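Local atomic coordinates of 3-hydroxyisobutyrate dehydrogenase family protein (Geobacter sulfurreducens, PDB entry 3PDU), a protein that probably reduces succinic semialdehyde to gamma-hydroxybutyrate as a member of the beta-hydroxyacid dehydrogenase family, and binds NADP+. Residues 1-13 with 25-37. Numbering follows the deposited sequence.
Sequences MTTYGFLGLGIMG and FDVTVWNRNPAKC. With NAP (NADP nicotinamide-adenine-dinucleotide phosphate), chain I.
Leu-9 drives its CD1 methyl between Val-29 and Cys-37, 3.8 Å from SG of Cys-37; a branched aliphatic chain suits this buried spot, which Ala-17 of helix 13-23 also lines. On the other face of the sheet, Leu-7 sets CD2 3.9 Å from CB of Trp-30. At the far end Tyr-4 turns its ring edge to the face of Phe-25, planes at 61°, an edge-to-face pair.

Between these groups strands 4-7 and 27-30 run parallel, stitched by five backbone hydrogen bonds from Tyr-4 N to Gly-8 N. Gly-8 suits the turn beyond because its backbone angles would jam a CB against the preceding carbonyl; at Gly-10 a CB would strike the cofactor.

The polar edge centres on Asn-31. With CG anti to the backbone N (chi1 -167°), its OD1 accepts from Leu-9 N (2.8 Å), the donor lying above the carbonyl plane, and from ribose O3B of NADP. Its ND2 gives one proton to phosphate O3X (2.8 Å) and the other to Asn-33 O. An aspartate here would probably forfeit both ND2 bonds and set a negative charge against the phosphate.

Arg-32 lays its guanidinium over the adenine while NE reaches O1X (2.9 Å) and NH2 reaches O2X. This Rossmann beta-alpha-beta unit thus reads the 2'-phosphate directly, chemistry consistent with a preference for NADP over NAD.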
# COMPACT_ATOMS: atom_id res chain seq x y z
N MET A 1 15.39 -52.46 6.39
CA MET A 1 15.53 -51.35 7.33
C MET A 1 15.69 -50.02 6.59
O MET A 1 16.71 -49.78 5.96
CB MET A 1 16.71 -51.57 8.28
CG MET A 1 16.39 -52.49 9.45
SD MET A 1 17.85 -53.02 10.37
CE MET A 1 18.70 -53.97 9.10
N THR A 2 14.67 -49.17 6.69
CA THR A 2 14.72 -47.84 6.10
C THR A 2 15.72 -46.94 6.84
O THR A 2 15.60 -46.75 8.05
CB THR A 2 13.32 -47.18 6.14
OG1 THR A 2 12.39 -47.96 5.38
CG2 THR A 2 13.38 -45.77 5.57
N THR A 3 16.69 -46.39 6.11
CA THR A 3 17.61 -45.41 6.70
C THR A 3 17.30 -44.00 6.21
O THR A 3 16.80 -43.81 5.10
CB THR A 3 19.07 -45.73 6.34
OG1 THR A 3 19.22 -45.69 4.91
CG2 THR A 3 19.46 -47.11 6.86
N TYR A 4 17.61 -43.01 7.04
CA TYR A 4 17.21 -41.64 6.78
C TYR A 4 18.39 -40.68 6.62
O TYR A 4 19.41 -40.82 7.31
CB TYR A 4 16.30 -41.13 7.90
CG TYR A 4 14.89 -41.64 7.79
CD1 TYR A 4 13.95 -40.94 7.06
CD2 TYR A 4 14.50 -42.82 8.41
CE1 TYR A 4 12.66 -41.39 6.94
CE2 TYR A 4 13.20 -43.29 8.30
CZ TYR A 4 12.28 -42.55 7.56
OH TYR A 4 10.98 -42.96 7.41
N GLY A 5 18.24 -39.73 5.70
CA GLY A 5 19.19 -38.65 5.51
C GLY A 5 18.53 -37.33 5.87
O GLY A 5 17.30 -37.20 5.81
N PHE A 6 19.33 -36.34 6.25
CA PHE A 6 18.80 -35.02 6.57
C PHE A 6 19.80 -33.92 6.19
O PHE A 6 20.95 -33.91 6.66
CB PHE A 6 18.43 -34.93 8.06
CG PHE A 6 17.40 -33.88 8.35
CD1 PHE A 6 16.10 -34.25 8.71
CD2 PHE A 6 17.71 -32.53 8.24
CE1 PHE A 6 15.14 -33.29 8.98
CE2 PHE A 6 16.75 -31.57 8.49
CZ PHE A 6 15.46 -31.94 8.86
N LEU A 7 19.36 -33.03 5.31
CA LEU A 7 20.19 -31.93 4.80
C LEU A 7 19.66 -30.59 5.31
O LEU A 7 18.48 -30.29 5.11
CB LEU A 7 20.16 -31.91 3.27
CG LEU A 7 20.33 -33.24 2.54
CD1 LEU A 7 20.23 -33.05 1.02
CD2 LEU A 7 21.66 -33.90 2.91
N GLY A 8 20.51 -29.79 5.94
CA GLY A 8 20.09 -28.47 6.40
C GLY A 8 19.73 -28.49 7.87
O GLY A 8 18.60 -28.82 8.24
N LEU A 9 20.69 -28.16 8.72
CA LEU A 9 20.49 -28.22 10.16
C LEU A 9 20.40 -26.80 10.70
O LEU A 9 21.30 -26.34 11.40
CB LEU A 9 21.66 -28.97 10.83
CG LEU A 9 21.80 -30.41 10.31
CD1 LEU A 9 23.07 -31.06 10.86
CD2 LEU A 9 20.56 -31.24 10.67
N GLY A 10 19.33 -26.12 10.35
CA GLY A 10 19.13 -24.76 10.80
C GLY A 10 18.22 -24.73 12.01
O GLY A 10 18.14 -25.71 12.77
N ILE A 11 17.56 -23.60 12.21
CA ILE A 11 16.64 -23.44 13.33
C ILE A 11 15.58 -24.53 13.34
O ILE A 11 15.24 -25.06 14.40
CB ILE A 11 15.98 -22.04 13.30
CG1 ILE A 11 17.03 -20.98 13.66
CG2 ILE A 11 14.79 -21.97 14.26
CD1 ILE A 11 16.63 -19.58 13.32
N MET A 12 15.05 -24.86 12.16
CA MET A 12 14.04 -25.92 12.03
C MET A 12 14.69 -27.30 11.87
O MET A 12 14.29 -28.27 12.52
CB MET A 12 13.12 -25.65 10.83
CG MET A 12 12.25 -24.38 10.95
SD MET A 12 11.02 -24.53 12.25
CE MET A 12 9.83 -25.65 11.48
N GLY A 13 15.68 -27.39 10.99
CA GLY A 13 16.28 -28.67 10.64
C GLY A 13 17.01 -29.36 11.78
O GLY A 13 17.03 -30.59 11.86
N PHE A 25 15.56 -43.74 14.61
CA PHE A 25 15.98 -43.97 13.22
C PHE A 25 17.51 -43.84 13.07
O PHE A 25 18.16 -43.16 13.85
CB PHE A 25 15.28 -43.01 12.26
CG PHE A 25 13.77 -43.14 12.28
CD1 PHE A 25 13.15 -44.26 11.75
CD2 PHE A 25 12.98 -42.13 12.82
CE1 PHE A 25 11.76 -44.38 11.78
CE2 PHE A 25 11.60 -42.24 12.85
CZ PHE A 25 10.99 -43.37 12.33
N ASP A 26 18.05 -44.53 12.06
CA ASP A 26 19.44 -44.41 11.63
C ASP A 26 19.50 -43.17 10.73
O ASP A 26 18.96 -43.17 9.63
CB ASP A 26 19.81 -45.67 10.83
CG ASP A 26 21.23 -45.68 10.29
OD1 ASP A 26 21.82 -44.60 10.06
OD2 ASP A 26 21.76 -46.78 10.07
N VAL A 27 20.14 -42.10 11.22
CA VAL A 27 20.11 -40.81 10.52
C VAL A 27 21.51 -40.37 10.10
O VAL A 27 22.45 -40.40 10.90
CB VAL A 27 19.45 -39.69 11.39
CG1 VAL A 27 19.35 -38.38 10.60
CG2 VAL A 27 18.05 -40.12 11.87
N THR A 28 21.64 -39.96 8.84
CA THR A 28 22.86 -39.36 8.34
C THR A 28 22.60 -37.88 8.04
O THR A 28 21.64 -37.55 7.36
CB THR A 28 23.31 -40.06 7.05
OG1 THR A 28 23.54 -41.44 7.33
CG2 THR A 28 24.60 -39.45 6.51
N VAL A 29 23.46 -36.99 8.55
CA VAL A 29 23.22 -35.56 8.40
C VAL A 29 24.30 -34.85 7.60
O VAL A 29 25.45 -35.29 7.53
CB VAL A 29 23.07 -34.83 9.77
CG1 VAL A 29 21.94 -35.44 10.58
CG2 VAL A 29 24.39 -34.90 10.56
N TRP A 30 23.90 -33.74 6.98
CA TRP A 30 24.83 -32.84 6.32
C TRP A 30 24.34 -31.41 6.49
O TRP A 30 23.13 -31.16 6.54
CB TRP A 30 24.98 -33.19 4.83
CG TRP A 30 25.77 -32.17 4.05
CD1 TRP A 30 27.12 -32.16 3.86
CD2 TRP A 30 25.26 -31.01 3.36
NE1 TRP A 30 27.48 -31.06 3.10
CE2 TRP A 30 26.36 -30.34 2.78
CE3 TRP A 30 23.97 -30.48 3.18
CZ2 TRP A 30 26.22 -29.17 2.03
CZ3 TRP A 30 23.84 -29.30 2.43
CH2 TRP A 30 24.95 -28.67 1.87
N ASN A 31 25.27 -30.48 6.61
CA ASN A 31 24.97 -29.05 6.60
C ASN A 31 26.12 -28.32 5.94
O ASN A 31 27.28 -28.66 6.16
CB ASN A 31 24.79 -28.51 8.02
CG ASN A 31 24.17 -27.11 8.04
OD1 ASN A 31 23.02 -26.94 7.65
ND2 ASN A 31 24.92 -26.12 8.52
N ARG A 32 25.81 -27.31 5.13
CA ARG A 32 26.84 -26.51 4.48
C ARG A 32 27.94 -26.09 5.47
O ARG A 32 29.12 -26.30 5.22
CB ARG A 32 26.22 -25.29 3.80
CG ARG A 32 27.23 -24.31 3.20
CD ARG A 32 26.49 -23.17 2.50
NE ARG A 32 25.63 -22.43 3.43
CZ ARG A 32 25.01 -21.29 3.11
NH1 ARG A 32 25.17 -20.76 1.90
NH2 ARG A 32 24.26 -20.68 4.01
N ASN A 33 27.54 -25.49 6.59
CA ASN A 33 28.46 -25.24 7.71
C ASN A 33 28.54 -26.50 8.58
O ASN A 33 27.61 -26.80 9.33
CB ASN A 33 27.94 -24.05 8.54
CG ASN A 33 28.68 -23.89 9.86
OD1 ASN A 33 29.76 -24.44 10.05
ND2 ASN A 33 28.10 -23.11 10.77
N PRO A 34 29.66 -27.24 8.49
CA PRO A 34 29.75 -28.54 9.17
C PRO A 34 29.61 -28.49 10.69
O PRO A 34 29.23 -29.50 11.28
CB PRO A 34 31.17 -29.03 8.81
CG PRO A 34 31.92 -27.76 8.51
CD PRO A 34 30.91 -26.91 7.79
N ALA A 35 29.93 -27.37 11.32
CA ALA A 35 29.83 -27.28 12.78
C ALA A 35 28.40 -27.55 13.29
O ALA A 35 28.21 -28.00 14.41
CB ALA A 35 30.32 -25.92 13.26
N LYS A 36 27.39 -27.25 12.48
CA LYS A 36 26.01 -27.50 12.90
C LYS A 36 25.68 -28.99 13.03
O LYS A 36 24.68 -29.36 13.64
CB LYS A 36 25.01 -26.81 11.97
CG LYS A 36 25.14 -25.27 11.93
CD LYS A 36 25.04 -24.70 13.34
CE LYS A 36 25.11 -23.17 13.34
NZ LYS A 36 23.88 -22.56 12.75
N CYS A 37 26.51 -29.85 12.45
CA CYS A 37 26.27 -31.29 12.58
C CYS A 37 26.63 -31.81 13.97
O CYS A 37 26.13 -32.85 14.39
CB CYS A 37 27.10 -32.08 11.55
SG CYS A 37 26.66 -31.73 9.84
PA NAP I . 17.74 -21.16 8.96
O1A NAP I . 18.11 -19.86 8.40
O2A NAP I . 18.02 -21.30 10.40
O5B NAP I . 18.40 -22.36 8.15
C5B NAP I . 18.56 -22.38 6.76
C4B NAP I . 19.30 -23.67 6.39
O4B NAP I . 19.57 -23.67 4.99
C3B NAP I . 20.67 -23.79 7.08
O3B NAP I . 20.93 -25.17 7.28
C2B NAP I . 21.63 -23.26 6.03
O2B NAP I . 22.94 -23.78 6.06
C1B NAP I . 20.95 -23.78 4.78
N9A NAP I . 21.34 -23.05 3.57
C8A NAP I . 21.07 -21.76 3.23
N7A NAP I . 21.62 -21.53 2.01
C5A NAP I . 22.21 -22.66 1.58
C6A NAP I . 22.90 -22.98 0.41
N6A NAP I . 23.07 -22.06 -0.55
N1A NAP I . 23.41 -24.25 0.27
C2A NAP I . 23.23 -25.20 1.26
N3A NAP I . 22.54 -24.87 2.41
C4A NAP I . 22.05 -23.62 2.56
O3 NAP I . 16.18 -21.33 8.62
PN NAP I . 15.00 -22.21 9.24
O1N NAP I . 14.20 -21.33 10.11
O2N NAP I . 15.56 -23.51 9.69
O5D NAP I . 14.17 -22.41 7.88
C5D NAP I . 14.39 -23.49 6.99
C4D NAP I . 13.17 -23.53 6.07
O4D NAP I . 12.01 -23.79 6.83
C3D NAP I . 12.94 -22.18 5.41
O3D NAP I . 12.38 -22.41 4.13
C2D NAP I . 11.88 -21.52 6.28
O2D NAP I . 11.11 -20.56 5.57
C1D NAP I . 11.07 -22.76 6.64
N1N NAP I . 10.26 -22.67 7.85
C2N NAP I . 10.73 -22.05 8.97
C3N NAP I . 9.94 -22.01 10.13
C7N NAP I . 10.45 -21.36 11.40
O7N NAP I . 9.51 -21.01 12.37
N7N NAP I . 11.74 -21.09 11.59
C4N NAP I . 8.69 -22.61 10.12
C5N NAP I . 8.22 -23.26 8.98
C6N NAP I . 9.03 -23.30 7.85
P2B NAP I . 24.09 -23.00 6.88
O1X NAP I . 25.37 -23.39 6.19
O2X NAP I . 23.83 -21.51 6.82
O3X NAP I . 24.07 -23.44 8.31
O HOH W 1 16.39 -46.05 10.43
O HOH W 2 21.35 -43.02 7.72
O HOH W 3 22.29 -23.55 10.39